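Local coordinates for protein processed glycerol phosphate lipoteichoic acid synthase 2 (Bacillus subtilis, PDB 2W8D) that belongs to the sulfatase family of the alkaline phosphatase clan and binds a magnesium ion, at residues Val34-Ile46 against Tyr224-Phe238. Residues are numbered along the deposited sequence; the frame is centred on the assembly and turned at random.
Sequences VIYVSLESLQSFI and YFQSAHYLDQSIEQF. With MG (magnesium ion), chain C.
In the alpha/beta core of this sulfatase-type domain, strand 34-39 runs nearly antiparallel to helix 224-238 (167°), and the loop leaving the strand carries the metal ligand Glu40. Tyr224 grips that loop from the helix. Its chi1 of -172° swings the ring away from the backbone N, and Tyr224 OH donates to Ser41 O at 2.7 Å, in the carbonyl plane and on a lone pair. Tyr224 OH also accepts from Gln43 N at 3.1 Å (N-H...O 147°), a double role that suits tyrosine and ties together the backbone on both sides of Leu42. Ile46 CG1 packs at the edge of this ring, 3.4 Å from Tyr224 CE2, while its CD1 meets Phe225. Along the strand, branched aliphatic residues fill the gap to the helix: Leu39 CD2 lies 3.8 Å from Ile235 CD1, and Val37 CG2 3.8 Å from Phe238 CE2. Ile35 CG2 meets the edge of the Phe238 ring. Leu231 CD2 rests against Leu39 CB and the Glu40 backbone, and Ala228 CB is a small group under Leu42 CD1. Glu40 chelates the magnesium ion through OE1 (2.2 Å) and OE2 (2.1 Å), and Ser41 OG donates to the anti lone pair of OE2, probably fixing the carboxylate's rotation. Asp258, His259 and phosphothreonine Thr84 share the ion. Strand 34-39 sits between parallel strands 189-194 and 251-257, and helix 58-65 adds Leu60 against Leu42 and Phe59 against Ile235.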
ATOM      1  N   VAL A  34      -1.714  -8.012  12.736  1.00 14.20           N
ATOM      2  CA  VAL A  34      -1.721  -7.042  11.681  1.00 14.23           C
ATOM      3  C   VAL A  34      -2.597  -7.641  10.587  1.00 14.47           C
ATOM      4  O   VAL A  34      -2.465  -8.825  10.256  1.00 14.12           O
ATOM      5  CB  VAL A  34      -0.273  -6.786  11.114  1.00 14.90           C
ATOM      6  CG1 VAL A  34      -0.296  -5.807   9.889  1.00 13.59           C
ATOM      7  CG2 VAL A  34       0.686  -6.320  12.214  1.00 13.32           C
ATOM      8  N   ILE A  35      -3.486  -6.813  10.032  1.00 14.02           N
ATOM      9  CA  ILE A  35      -4.317  -7.184   8.895  1.00 12.79           C
ATOM     10  C   ILE A  35      -4.126  -6.079   7.829  1.00 13.31           C
ATOM     11  O   ILE A  35      -4.557  -4.942   8.012  1.00 13.07           O
ATOM     12  CB  ILE A  35      -5.818  -7.287   9.320  1.00 12.34           C
ATOM     13  CG1 ILE A  35      -6.054  -8.421  10.338  1.00 11.00           C
ATOM     14  CG2 ILE A  35      -6.722  -7.452   8.103  1.00 13.44           C
ATOM     15  CD1 ILE A  35      -7.442  -8.407  11.016  1.00  5.35           C
ATOM     16  N   TYR A  36      -3.456  -6.395   6.727  1.00 12.75           N
ATOM     17  CA  TYR A  36      -3.345  -5.428   5.659  1.00 13.54           C
ATOM     18  C   TYR A  36      -4.487  -5.686   4.701  1.00 13.14           C
ATOM     19  O   TYR A  36      -4.836  -6.850   4.450  1.00 14.85           O
ATOM     20  CB  TYR A  36      -2.016  -5.594   4.889  1.00 13.92           C
ATOM     21  CG  TYR A  36      -0.840  -4.834   5.403  1.00 15.05           C
ATOM     22  CD1 TYR A  36      -0.017  -5.360   6.391  1.00 16.86           C
ATOM     23  CD2 TYR A  36      -0.485  -3.614   4.834  1.00 20.33           C
ATOM     24  CE1 TYR A  36       1.124  -4.675   6.838  1.00 18.29           C
ATOM     25  CE2 TYR A  36       0.653  -2.912   5.272  1.00 21.39           C
ATOM     26  CZ  TYR A  36       1.443  -3.459   6.281  1.00 21.89           C
ATOM     27  OH  TYR A  36       2.550  -2.770   6.712  1.00 24.55           O
ATOM     28  N   VAL A  37      -5.036  -4.618   4.138  1.00 12.87           N
ATOM     29  CA  VAL A  37      -5.990  -4.694   3.028  1.00 12.62           C
ATOM     30  C   VAL A  37      -5.559  -3.795   1.883  1.00 13.71           C
ATOM     31  O   VAL A  37      -5.435  -2.591   2.055  1.00 14.77           O
ATOM     32  CB  VAL A  37      -7.417  -4.261   3.419  1.00 12.54           C
ATOM     33  CG1 VAL A  37      -8.346  -4.467   2.235  1.00  9.34           C
ATOM     34  CG2 VAL A  37      -7.891  -5.042   4.679  1.00  8.10           C
ATOM     35  N   SER A  38      -5.319  -4.394   0.724  1.00 14.08           N
ATOM     36  CA  SER A  38      -5.013  -3.665  -0.481  1.00 14.58           C
ATOM     37  C   SER A  38      -6.310  -3.351  -1.204  1.00 15.10           C
ATOM     38  O   SER A  38      -6.985  -4.256  -1.695  1.00 15.73           O
ATOM     39  CB  SER A  38      -4.099  -4.519  -1.372  1.00 13.97           C
ATOM     40  OG  SER A  38      -4.040  -4.028  -2.700  1.00 16.48           O
ATOM     41  N   LEU A  39      -6.641  -2.058  -1.270  1.00 16.30           N
ATOM     42  CA  LEU A  39      -7.867  -1.516  -1.890  1.00 15.85           C
ATOM     43  C   LEU A  39      -7.612  -1.213  -3.345  1.00 16.30           C
ATOM     44  O   LEU A  39      -7.067  -0.146  -3.682  1.00 18.00           O
ATOM     45  CB  LEU A  39      -8.248  -0.225  -1.188  1.00 15.62           C
ATOM     46  CG  LEU A  39      -8.462  -0.343   0.321  1.00 17.61           C
ATOM     47  CD1 LEU A  39      -8.683   1.004   0.962  1.00 15.04           C
ATOM     48  CD2 LEU A  39      -9.640  -1.262   0.632  1.00 17.16           C
ATOM     49  N   GLU A  40      -7.983  -2.143  -4.213  1.00 15.91           N
ATOM     50  CA  GLU A  40      -7.642  -2.105  -5.629  1.00 15.63           C
ATOM     51  C   GLU A  40      -8.025  -0.791  -6.328  1.00 16.20           C
ATOM     52  O   GLU A  40      -9.217  -0.381  -6.302  1.00 15.88           O
ATOM     53  CB  GLU A  40      -8.357  -3.271  -6.341  1.00 15.86           C
ATOM     54  CG  GLU A  40      -7.987  -3.497  -7.800  1.00 15.20           C
ATOM     55  CD  GLU A  40      -6.489  -3.466  -8.077  1.00 16.12           C
ATOM     56  OE1 GLU A  40      -5.734  -4.333  -7.548  1.00 14.09           O
ATOM     57  OE2 GLU A  40      -6.062  -2.549  -8.827  1.00 15.86           O
ATOM     58  N   SER A  41      -7.024  -0.162  -6.964  1.00 15.80           N
ATOM     59  CA  SER A  41      -7.226   0.973  -7.882  1.00 15.92           C
ATOM     60  C   SER A  41      -7.961   2.157  -7.251  1.00 16.65           C
ATOM     61  O   SER A  41      -8.530   2.978  -7.965  1.00 16.28           O
ATOM     62  CB  SER A  41      -8.003   0.521  -9.118  1.00 15.43           C
ATOM     63  OG  SER A  41      -7.264  -0.379  -9.926  1.00 16.03           O
ATOM     64  N   LEU A  42      -7.958   2.228  -5.917  1.00 17.29           N
ATOM     65  CA  LEU A  42      -8.687   3.270  -5.184  1.00 17.65           C
ATOM     66  C   LEU A  42      -7.843   4.531  -4.914  1.00 17.84           C
ATOM     67  O   LEU A  42      -6.805   4.474  -4.247  1.00 18.84           O
ATOM     68  CB  LEU A  42      -9.225   2.697  -3.879  1.00 16.83           C
ATOM     69  CG  LEU A  42     -10.246   3.641  -3.231  1.00 19.38           C
ATOM     70  CD1 LEU A  42     -11.531   3.720  -4.066  1.00 18.50           C
ATOM     71  CD2 LEU A  42     -10.540   3.241  -1.784  1.00 18.32           C
ATOM     72  N   GLN A  43      -8.285   5.662  -5.442  1.00 17.30           N
ATOM     73  CA  GLN A  43      -7.534   6.949  -5.311  1.00 16.28           C
ATOM     74  C   GLN A  43      -8.203   7.814  -4.244  1.00 15.94           C
ATOM     75  O   GLN A  43      -9.401   7.717  -4.025  1.00 14.08           O
ATOM     76  CB  GLN A  43      -7.489   7.699  -6.660  1.00 15.17           C
ATOM     77  CG  GLN A  43      -6.696   6.946  -7.747  1.00 15.92           C
ATOM     78  CD  GLN A  43      -6.837   7.516  -9.155  1.00 18.32           C
ATOM     79  OE1 GLN A  43      -6.457   8.677  -9.428  1.00 18.28           O
ATOM     80  NE2 GLN A  43      -7.347   6.698 -10.067  1.00 13.03           N
ATOM     81  N   SER A  44      -7.423   8.691  -3.627  1.00 16.34           N
ATOM     82  CA  SER A  44      -7.892   9.538  -2.550  1.00 16.42           C
ATOM     83  C   SER A  44      -8.992  10.515  -2.965  1.00 16.44           C
ATOM     84  O   SER A  44      -9.767  10.915  -2.119  1.00 16.67           O
ATOM     85  CB  SER A  44      -6.719  10.322  -1.932  1.00 16.59           C
ATOM     86  OG  SER A  44      -5.829   9.472  -1.192  1.00 17.51           O
ATOM     87  N   PHE A  45      -9.070  10.915  -4.236  1.00 15.84           N
ATOM     88  CA  PHE A  45     -10.144  11.842  -4.630  1.00 15.80           C
ATOM     89  C   PHE A  45     -11.551  11.304  -4.354  1.00 15.61           C
ATOM     90  O   PHE A  45     -12.477  12.087  -4.173  1.00 16.55           O
ATOM     91  CB  PHE A  45     -10.025  12.338  -6.083  1.00 15.06           C
ATOM     92  CG  PHE A  45     -10.524  11.361  -7.108  1.00 14.43           C
ATOM     93  CD1 PHE A  45     -11.843  11.367  -7.500  1.00 14.73           C
ATOM     94  CD2 PHE A  45      -9.665  10.443  -7.688  1.00 13.88           C
ATOM     95  CE1 PHE A  45     -12.303  10.433  -8.453  1.00 17.09           C
ATOM     96  CE2 PHE A  45     -10.105   9.551  -8.638  1.00 15.55           C
ATOM     97  CZ  PHE A  45     -11.432   9.525  -9.003  1.00 15.05           C
ATOM     98  N   ILE A  46     -11.690   9.983  -4.353  1.00 14.95           N
ATOM     99  CA  ILE A  46     -12.927   9.295  -4.027  1.00 15.96           C
ATOM    100  C   ILE A  46     -13.435   9.532  -2.600  1.00 15.36           C
ATOM    101  O   ILE A  46     -14.647   9.499  -2.362  1.00 14.25           O
ATOM    102  CB  ILE A  46     -12.782   7.772  -4.259  1.00 16.47           C
ATOM    103  CG1 ILE A  46     -12.981   7.503  -5.747  1.00 20.47           C
ATOM    104  CG2 ILE A  46     -13.849   7.037  -3.616  1.00 16.01           C
ATOM    105  CD1 ILE A  46     -14.291   8.156  -6.307  1.00 20.90           C
ATOM    106  N   TYR A 224     -16.308   3.533 -12.538  1.00 15.73           N
ATOM    107  CA  TYR A 224     -15.403   3.569 -11.411  1.00 14.49           C
ATOM    108  C   TYR A 224     -16.190   3.713 -10.095  1.00 14.05           C
ATOM    109  O   TYR A 224     -15.912   3.013  -9.139  1.00 12.85           O
ATOM    110  CB  TYR A 224     -14.454   4.741 -11.578  1.00 14.15           C
ATOM    111  CG  TYR A 224     -13.343   4.771 -10.569  1.00 15.85           C
ATOM    112  CD1 TYR A 224     -12.339   3.786 -10.560  1.00 14.21           C
ATOM    113  CD2 TYR A 224     -13.289   5.781  -9.615  1.00 15.78           C
ATOM    114  CE1 TYR A 224     -11.314   3.824  -9.616  1.00 15.89           C
ATOM    115  CE2 TYR A 224     -12.259   5.831  -8.671  1.00 16.88           C
ATOM    116  CZ  TYR A 224     -11.273   4.869  -8.678  1.00 16.66           C
ATOM    117  OH  TYR A 224     -10.260   4.974  -7.750  1.00 12.96           O
ATOM    118  N   PHE A 225     -17.139   4.645 -10.067  1.00 13.78           N
ATOM    119  CA  PHE A 225     -17.815   5.025  -8.838  1.00 15.52           C
ATOM    120  C   PHE A 225     -18.679   3.914  -8.296  1.00 15.73           C
ATOM    121  O   PHE A 225     -18.810   3.818  -7.089  1.00 15.37           O
ATOM    122  CB  PHE A 225     -18.686   6.276  -9.017  1.00 15.76           C
ATOM    123  CG  PHE A 225     -17.921   7.459  -9.480  1.00 16.85           C
ATOM    124  CD1 PHE A 225     -17.112   8.181  -8.583  1.00 18.93           C
ATOM    125  CD2 PHE A 225     -17.974   7.861 -10.814  1.00 17.71           C
ATOM    126  CE1 PHE A 225     -16.358   9.295  -9.007  1.00 15.29           C
ATOM    127  CE2 PHE A 225     -17.211   8.972 -11.246  1.00 18.55           C
ATOM    128  CZ  PHE A 225     -16.411   9.681 -10.333  1.00 15.05           C
ATOM    129  N   GLN A 226     -19.261   3.103  -9.191  1.00 16.45           N
ATOM    130  CA  GLN A 226     -20.026   1.916  -8.825  1.00 17.37           C
ATOM    131  C   GLN A 226     -19.191   0.808  -8.206  1.00 16.44           C
ATOM    132  O   GLN A 226     -19.585   0.246  -7.186  1.00 15.63           O
ATOM    133  CB  GLN A 226     -20.750   1.343 -10.040  1.00 18.82           C
ATOM    134  CG  GLN A 226     -21.772   2.267 -10.617  1.00 22.85           C
ATOM    135  CD  GLN A 226     -22.816   1.533 -11.418  1.00 29.29           C
ATOM    136  OE1 GLN A 226     -22.627   0.376 -11.789  1.00 34.12           O
ATOM    137  NE2 GLN A 226     -23.931   2.198 -11.688  1.00 30.57           N
ATOM    138  N   SER A 227     -18.050   0.472  -8.809  1.00 15.96           N
ATOM    139  CA  SER A 227     -17.227  -0.582  -8.212  1.00 15.73           C
ATOM    140  C   SER A 227     -16.508  -0.094  -6.963  1.00 15.07           C
ATOM    141  O   SER A 227     -16.242  -0.879  -6.055  1.00 14.99           O
ATOM    142  CB  SER A 227     -16.271  -1.265  -9.209  1.00 16.01           C
ATOM    143  OG  SER A 227     -15.757  -0.314 -10.103  1.00 19.23           O
ATOM    144  N   ALA A 228     -16.225   1.204  -6.894  1.00 14.23           N
ATOM    145  CA  ALA A 228     -15.675   1.771  -5.659  1.00 13.74           C
ATOM    146  C   ALA A 228     -16.714   1.641  -4.510  1.00 13.58           C
ATOM    147  O   ALA A 228     -16.360   1.308  -3.383  1.00 13.76           O
ATOM    148  CB  ALA A 228     -15.265   3.228  -5.850  1.00 11.81           C
ATOM    149  N   HIS A 229     -17.975   1.905  -4.813  1.00 12.89           N
ATOM    150  CA  HIS A 229     -19.054   1.824  -3.827  1.00 13.81           C
ATOM    151  C   HIS A 229     -19.162   0.375  -3.366  1.00 14.36           C
ATOM    152  O   HIS A 229     -19.258   0.135  -2.186  1.00 14.99           O
ATOM    153  CB  HIS A 229     -20.381   2.345  -4.428  1.00 13.38           C
ATOM    154  CG  HIS A 229     -21.544   2.375  -3.469  1.00 13.68           C
ATOM    155  ND1 HIS A 229     -21.678   3.325  -2.479  1.00 13.25           N
ATOM    156  CD2 HIS A 229     -22.648   1.593  -3.381  1.00 12.24           C
ATOM    157  CE1 HIS A 229     -22.810   3.123  -1.821  1.00 11.48           C
ATOM    158  NE2 HIS A 229     -23.417   2.081  -2.355  1.00  9.84           N
ATOM    159  N   TYR A 230     -19.071  -0.580  -4.297  1.00 14.82           N
ATOM    160  CA  TYR A 230     -19.063  -1.992  -3.955  1.00 14.98           C
ATOM    161  C   TYR A 230     -17.880  -2.377  -3.013  1.00 15.72           C
ATOM    162  O   TYR A 230     -18.074  -3.101  -1.998  1.00 16.58           O
ATOM    163  CB  TYR A 230     -19.110  -2.859  -5.234  1.00 15.02           C
ATOM    164  CG  TYR A 230     -19.076  -4.353  -4.966  1.00 13.76           C
ATOM    165  CD1 TYR A 230     -20.255  -5.072  -4.749  1.00 13.97           C
ATOM    166  CD2 TYR A 230     -17.861  -5.035  -4.879  1.00 12.27           C
ATOM    167  CE1 TYR A 230     -20.224  -6.435  -4.481  1.00 12.91           C
ATOM    168  CE2 TYR A 230     -17.808  -6.372  -4.619  1.00 13.54           C
ATOM    169  CZ  TYR A 230     -19.001  -7.068  -4.406  1.00 13.34           C
ATOM    170  OH  TYR A 230     -18.950  -8.391  -4.147  1.00 13.78           O
ATOM    171  N   LEU A 231     -16.676  -1.922  -3.354  1.00 15.60           N
ATOM    172  CA  LEU A 231     -15.483  -2.081  -2.509  1.00 15.25           C
ATOM    173  C   LEU A 231     -15.766  -1.568  -1.081  1.00 15.26           C
ATOM    174  O   LEU A 231     -15.458  -2.236  -0.100  1.00 14.86           O
ATOM    175  CB  LEU A 231     -14.277  -1.332  -3.117  1.00 13.44           C
ATOM    176  CG  LEU A 231     -12.922  -1.465  -2.390  1.00 14.10           C
ATOM    177  CD1 LEU A 231     -12.610  -2.910  -1.936  1.00 11.58           C
ATOM    178  CD2 LEU A 231     -11.741  -0.969  -3.221  1.00 11.85           C
ATOM    179  N   ASP A 232     -16.360  -0.390  -0.992  1.00 15.08           N
ATOM    180  CA  ASP A 232     -16.672   0.210   0.292  1.00 16.57           C
ATOM    181  C   ASP A 232     -17.636  -0.637   1.154  1.00 15.79           C
ATOM    182  O   ASP A 232     -17.427  -0.786   2.341  1.00 15.65           O
ATOM    183  CB  ASP A 232     -17.245   1.595   0.082  1.00 16.79           C
ATOM    184  CG  ASP A 232     -17.421   2.352   1.373  1.00 20.10           C
ATOM    185  OD1 ASP A 232     -16.369   2.820   1.881  1.00 22.38           O
ATOM    186  OD2 ASP A 232     -18.592   2.498   1.855  1.00 21.31           O
ATOM    187  N   GLN A 233     -18.670  -1.203   0.551  1.00 15.92           N
ATOM    188  CA  GLN A 233     -19.547  -2.147   1.256  1.00 16.26           C
ATOM    189  C   GLN A 233     -18.820  -3.396   1.734  1.00 16.24           C
ATOM    190  O   GLN A 233     -19.112  -3.897   2.814  1.00 17.93           O
ATOM    191  CB  GLN A 233     -20.755  -2.502   0.393  1.00 16.00           C
ATOM    192  CG  GLN A 233     -21.618  -1.261   0.076  1.00 17.46           C
ATOM    193  CD  GLN A 233     -22.811  -1.542  -0.840  1.00 19.39           C
ATOM    194  OE1 GLN A 233     -22.762  -2.417  -1.710  1.00 21.09           O
ATOM    195  NE2 GLN A 233     -23.890  -0.792  -0.643  1.00 21.35           N
ATOM    196  N   SER A 234     -17.881  -3.894   0.937  1.00 16.26           N
ATOM    197  CA  SER A 234     -17.077  -5.060   1.268  1.00 16.18           C
ATOM    198  C   SER A 234     -16.212  -4.805   2.485  1.00 15.55           C
ATOM    199  O   SER A 234     -16.041  -5.688   3.297  1.00 16.03           O
ATOM    200  CB  SER A 234     -16.139  -5.428   0.105  1.00 17.45           C
ATOM    201  OG  SER A 234     -16.832  -5.660  -1.110  1.00 20.17           O
ATOM    202  N   ILE A 235     -15.636  -3.612   2.598  1.00 15.14           N
ATOM    203  CA  ILE A 235     -14.776  -3.287   3.737  1.00 14.24           C
ATOM    204  C   ILE A 235     -15.640  -3.194   4.997  1.00 14.36           C
ATOM    205  O   ILE A 235     -15.269  -3.729   6.051  1.00 13.44           O
ATOM    206  CB  ILE A 235     -13.988  -1.961   3.541  1.00 14.19           C
ATOM    207  CG1 ILE A 235     -13.048  -2.059   2.334  1.00 11.46           C
ATOM    208  CG2 ILE A 235     -13.255  -1.560   4.852  1.00 12.25           C
ATOM    209  CD1 ILE A 235     -12.307  -3.398   2.250  1.00 11.65           C
ATOM    210  N   GLU A 236     -16.781  -2.522   4.865  1.00 14.03           N
ATOM    211  CA  GLU A 236     -17.806  -2.472   5.929  1.00 14.70           C
ATOM    212  C   GLU A 236     -18.159  -3.866   6.449  1.00 14.61           C
ATOM    213  O   GLU A 236     -18.085  -4.118   7.658  1.00 14.69           O
ATOM    214  CB  GLU A 236     -19.081  -1.732   5.457  1.00 15.15           C
ATOM    215  CG  GLU A 236     -20.265  -1.824   6.464  1.00 16.95           C
ATOM    216  CD  GLU A 236     -21.528  -1.082   6.029  1.00 20.29           C
ATOM    217  OE1 GLU A 236     -21.746  -0.851   4.824  1.00 20.67           O
ATOM    218  OE2 GLU A 236     -22.345  -0.751   6.916  1.00 24.70           O
ATOM    219  N   GLN A 237     -18.511  -4.783   5.548  1.00 14.81           N
ATOM    220  CA  GLN A 237     -18.836  -6.161   5.977  1.00 14.76           C
ATOM    221  C   GLN A 237     -17.627  -6.792   6.685  1.00 14.57           C
ATOM    222  O   GLN A 237     -17.753  -7.285   7.793  1.00 15.92           O
ATOM    223  CB  GLN A 237     -19.332  -7.011   4.799  1.00 14.60           C
ATOM    224  CG  GLN A 237     -19.322  -8.522   5.023  1.00 14.61           C
ATOM    225  CD  GLN A 237     -18.856  -9.294   3.789  1.00 16.31           C
ATOM    226  OE1 GLN A 237     -19.385  -9.089   2.700  1.00 18.06           O
ATOM    227  NE2 GLN A 237     -17.854 -10.190   3.959  1.00 14.61           N
ATOM    228  N   PHE A 238     -16.456  -6.742   6.076  1.00 14.40           N
ATOM    229  CA  PHE A 238     -15.219  -7.233   6.712  1.00 14.31           C
ATOM    230  C   PHE A 238     -15.019  -6.704   8.145  1.00 14.80           C
ATOM    231  O   PHE A 238     -14.741  -7.484   9.073  1.00 14.47           O
ATOM    232  CB  PHE A 238     -14.018  -6.889   5.837  1.00 13.73           C
ATOM    233  CG  PHE A 238     -12.723  -7.513   6.268  1.00 15.07           C
ATOM    234  CD1 PHE A 238     -12.636  -8.888   6.579  1.00 15.09           C
ATOM    235  CD2 PHE A 238     -11.556  -6.750   6.273  1.00 15.55           C
ATOM    236  CE1 PHE A 238     -11.395  -9.481   6.931  1.00 16.55           C
ATOM    237  CE2 PHE A 238     -10.290  -7.339   6.613  1.00 18.03           C
ATOM    238  CZ  PHE A 238     -10.216  -8.718   6.943  1.00 15.92           C
TER
HETATM  239 MG    MG C1636      -4.098  -3.147  -8.510  1.00 14.90          MG